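Local coordinates for DegV family protein (Thermus thermophilus, PDB 2DT8), which binds a fatty acid, as its DegV-family relatives are thought to do, and also carries a zinc ion, at residues Ala129-Glu134 / Arg224-Phe229. Sequence-based numbering, arbitrary orientation.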
ATOM      1  N   ALA A 129      -2.759 -14.035  -2.117  1.00  5.61           N
ATOM      2  CA  ALA A 129      -2.023 -14.955  -2.979  1.00  6.28           C
ATOM      3  C   ALA A 129      -1.428 -16.086  -2.132  1.00  3.92           C
ATOM      4  O   ALA A 129      -1.496 -17.259  -2.499  1.00  5.59           O
ATOM      5  CB  ALA A 129      -0.909 -14.201  -3.725  1.00  5.97           C
ATOM      6  N   LYS A 130      -0.857 -15.733  -0.986  1.00  4.57           N
ATOM      7  CA  LYS A 130      -0.268 -16.729  -0.098  1.00  4.95           C
ATOM      8  C   LYS A 130      -1.314 -17.733   0.385  1.00  6.12           C
ATOM      9  O   LYS A 130      -1.064 -18.936   0.418  1.00  7.63           O
ATOM     10  CB  LYS A 130       0.366 -16.042   1.112  1.00  7.48           C
ATOM     11  CG  LYS A 130       0.660 -17.008   2.244  1.00 14.63           C
ATOM     12  CD  LYS A 130       2.023 -17.675   2.114  1.00 22.86           C
ATOM     13  CE  LYS A 130       2.423 -17.971   0.681  1.00 24.98           C
ATOM     14  NZ  LYS A 130       3.789 -18.554   0.636  1.00 30.90           N
ATOM     15  N   GLU A 131      -2.472 -17.219   0.782  1.00  6.07           N
ATOM     16  CA  GLU A 131      -3.581 -18.044   1.252  1.00  6.17           C
ATOM     17  C   GLU A 131      -3.914 -19.102   0.196  1.00  7.95           C
ATOM     18  O   GLU A 131      -4.041 -20.297   0.499  1.00  9.43           O
ATOM     19  CB  GLU A 131      -4.790 -17.147   1.524  1.00  7.28           C
ATOM     20  CG  GLU A 131      -6.049 -17.885   1.949  1.00  8.78           C
ATOM     21  CD  GLU A 131      -7.168 -16.938   2.301  1.00 12.64           C
ATOM     22  OE1 GLU A 131      -7.355 -15.931   1.579  1.00  9.77           O
ATOM     23  OE2 GLU A 131      -7.870 -17.203   3.298  1.00 18.59           O
ATOM     24  N   LEU A 132      -4.030 -18.671  -1.053  1.00  6.54           N
ATOM     25  CA  LEU A 132      -4.351 -19.599  -2.129  1.00  7.45           C
ATOM     26  C   LEU A 132      -3.207 -20.557  -2.444  1.00  7.41           C
ATOM     27  O   LEU A 132      -3.432 -21.754  -2.649  1.00  6.62           O
ATOM     28  CB  LEU A 132      -4.756 -18.821  -3.386  1.00  7.51           C
ATOM     29  CG  LEU A 132      -6.041 -18.000  -3.219  1.00 10.07           C
ATOM     30  CD1 LEU A 132      -6.296 -17.186  -4.477  1.00 12.23           C
ATOM     31  CD2 LEU A 132      -7.219 -18.929  -2.939  1.00 12.83           C
ATOM     32  N   LEU A 133      -1.985 -20.038  -2.494  1.00  6.18           N
ATOM     33  CA  LEU A 133      -0.825 -20.874  -2.778  1.00  7.23           C
ATOM     34  C   LEU A 133      -0.616 -21.945  -1.709  1.00  8.72           C
ATOM     35  O   LEU A 133      -0.285 -23.089  -2.039  1.00  8.86           O
ATOM     36  CB  LEU A 133       0.440 -20.016  -2.909  1.00  7.28           C
ATOM     37  CG  LEU A 133       0.468 -19.096  -4.129  1.00  8.53           C
ATOM     38  CD1 LEU A 133       1.634 -18.135  -4.004  1.00 11.84           C
ATOM     39  CD2 LEU A 133       0.575 -19.929  -5.407  1.00  9.20           C
ATOM     40  N   GLU A 134      -0.814 -21.574  -0.433  1.00  7.70           N
ATOM     41  CA  GLU A 134      -0.648 -22.571   0.634  1.00  8.24           C
ATOM     42  C   GLU A 134      -1.703 -23.679   0.564  1.00 11.64           C
ATOM     43  O   GLU A 134      -1.461 -24.803   1.018  1.00 13.70           O
ATOM     44  CB  GLU A 134      -0.686 -21.907   2.012  1.00 14.31           C
ATOM     45  CG  GLU A 134       0.483 -20.977   2.261  1.00 21.83           C
ATOM     46  CD  GLU A 134       0.637 -20.600   3.721  1.00 28.47           C
ATOM     47  OE1 GLU A 134      -0.363 -20.170   4.336  1.00 27.89           O
ATOM     48  OE2 GLU A 134       1.763 -20.728   4.248  1.00 32.61           O
ATOM     49  N   ARG A 224     -18.400 -11.482   2.469  1.00 10.65           N
ATOM     50  CA  ARG A 224     -17.176 -11.577   3.253  1.00 10.73           C
ATOM     51  C   ARG A 224     -16.261 -10.449   2.824  1.00  8.48           C
ATOM     52  O   ARG A 224     -15.817 -10.403   1.673  1.00 10.22           O
ATOM     53  CB  ARG A 224     -16.470 -12.906   3.004  1.00 13.02           C
ATOM     54  CG  ARG A 224     -17.281 -14.145   3.340  1.00 16.49           C
ATOM     55  CD  ARG A 224     -16.468 -15.394   3.023  1.00 17.97           C
ATOM     56  NE  ARG A 224     -15.243 -15.457   3.817  1.00 18.79           N
ATOM     57  CZ  ARG A 224     -14.255 -16.323   3.613  1.00 22.22           C
ATOM     58  NH1 ARG A 224     -14.333 -17.213   2.628  1.00 20.10           N
ATOM     59  NH2 ARG A 224     -13.187 -16.305   4.398  1.00 21.03           N
ATOM     60  N   ILE A 225     -15.970  -9.546   3.751  1.00  7.03           N
ATOM     61  CA  ILE A 225     -15.103  -8.419   3.446  1.00  8.15           C
ATOM     62  C   ILE A 225     -13.911  -8.413   4.389  1.00  9.64           C
ATOM     63  O   ILE A 225     -14.057  -8.674   5.584  1.00 10.19           O
ATOM     64  CB  ILE A 225     -15.856  -7.082   3.617  1.00  7.32           C
ATOM     65  CG1 ILE A 225     -17.054  -7.034   2.663  1.00  7.48           C
ATOM     66  CG2 ILE A 225     -14.894  -5.914   3.383  1.00  7.65           C
ATOM     67  CD1 ILE A 225     -18.026  -5.900   2.930  1.00 12.54           C
ATOM     68  N   ARG A 226     -12.732  -8.140   3.842  1.00  6.59           N
ATOM     69  CA  ARG A 226     -11.504  -8.036   4.623  1.00  6.80           C
ATOM     70  C   ARG A 226     -11.020  -6.602   4.452  1.00  7.45           C
ATOM     71  O   ARG A 226     -10.901  -6.106   3.328  1.00  8.05           O
ATOM     72  CB  ARG A 226     -10.447  -9.022   4.123  1.00  6.39           C
ATOM     73  CG  ARG A 226     -10.792 -10.482   4.412  1.00  7.76           C
ATOM     74  CD  ARG A 226      -9.833 -11.440   3.730  1.00  9.97           C
ATOM     75  NE  ARG A 226     -10.053 -12.819   4.174  1.00 14.20           N
ATOM     76  CZ  ARG A 226      -9.476 -13.885   3.628  1.00 13.22           C
ATOM     77  NH1 ARG A 226      -8.643 -13.747   2.603  1.00  8.80           N
ATOM     78  NH2 ARG A 226      -9.728 -15.095   4.116  1.00 14.09           N
ATOM     79  N   ALA A 227     -10.764  -5.935   5.574  1.00  7.28           N
ATOM     80  CA  ALA A 227     -10.324  -4.547   5.565  1.00  5.96           C
ATOM     81  C   ALA A 227      -8.935  -4.375   6.184  1.00  5.52           C
ATOM     82  O   ALA A 227      -8.543  -5.082   7.101  1.00  6.81           O
ATOM     83  CB  ALA A 227     -11.334  -3.688   6.295  1.00  6.86           C
ATOM     84  N   TYR A 228      -8.242  -3.356   5.643  1.00  5.35           N
ATOM     85  CA  TYR A 228      -6.893  -3.133   6.123  1.00  4.83           C
ATOM     86  C   TYR A 228      -6.732  -1.610   6.421  1.00  4.99           C
ATOM     87  O   TYR A 228      -6.796  -0.773   5.530  1.00  5.09           O
ATOM     88  CB  TYR A 228      -5.897  -3.604   5.033  1.00  5.79           C
ATOM     89  CG  TYR A 228      -6.116  -5.056   4.800  1.00  4.40           C
ATOM     90  CD1 TYR A 228      -7.147  -5.478   3.966  1.00  5.74           C
ATOM     91  CD2 TYR A 228      -5.312  -6.003   5.436  1.00  8.11           C
ATOM     92  CE1 TYR A 228      -7.372  -6.831   3.765  1.00  7.42           C
ATOM     93  CE2 TYR A 228      -5.543  -7.357   5.243  1.00  8.25           C
ATOM     94  CZ  TYR A 228      -6.570  -7.772   4.417  1.00  5.92           C
ATOM     95  OH  TYR A 228      -6.812  -9.118   4.226  1.00 10.33           O
ATOM     96  N   PHE A 229      -6.521  -1.339   7.722  1.00  6.58           N
ATOM     97  CA  PHE A 229      -6.452   0.055   8.115  1.00  4.17           C
ATOM     98  C   PHE A 229      -5.015   0.536   8.267  1.00  4.85           C
ATOM     99  O   PHE A 229      -4.148  -0.195   8.736  1.00  5.60           O
ATOM    100  CB  PHE A 229      -7.199   0.232   9.444  1.00  6.98           C
ATOM    101  CG  PHE A 229      -8.664  -0.073   9.341  1.00  5.72           C
ATOM    102  CD1 PHE A 229      -9.119  -1.392   9.370  1.00  7.97           C
ATOM    103  CD2 PHE A 229      -9.579   0.949   9.153  1.00  5.29           C
ATOM    104  CE1 PHE A 229     -10.477  -1.676   9.210  1.00  8.31           C
ATOM    105  CE2 PHE A 229     -10.942   0.675   8.992  1.00  7.61           C
ATOM    106  CZ  PHE A 229     -11.386  -0.643   9.022  1.00  8.34           C
TER
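E131 holds CG away from its own amide nitrogen (chi1 177°), and the extended chain beyond it carries the carboxylate out from helix 120-135 to meet R226, whose side chain, extended from CG to NE, comes from the opposite direction off strand 225-231. The result is a bidentate, end-on salt bridge that joins two parts of the DegV fold: a helix packed against strand 3-8 of one mixed sheet, and an inner strand of the other, four-stranded mixed sheet. The backbones stay well apart, the CA atoms of E131 and R226 lying 13.2 Å from each other, so the link is made by the two side chains alone. NH1 of R226 donates to OE1 of E131 over 2.7 Å in an almost straight bond, while NH2 of R226 reaches OE2 of E131 at 2.9 Å and a little more bent. Both oxygens are approached from their syn side, and carboxylate and guanidinium are nearly coplanar. Further bonds fix the guanidinium: its NE pairs with E253 and its NH1 also with the hydroxyl of Y278, both on strands flanking 225-231. On the helix side, OE1 is also salt-bridged to R128, so two arginines share this oxygen, which would be expected to favour the charged form of the carboxylate. With an alanine at E131, NH2 of R226 is likely to lose its carboxylate mate, and the bridge between helix and sheet would go. OE1 of E131 lies only 3° out of the guanidinium plane of R226, whereas NH1 meets that oxygen from 20° out of the carboxylate plane.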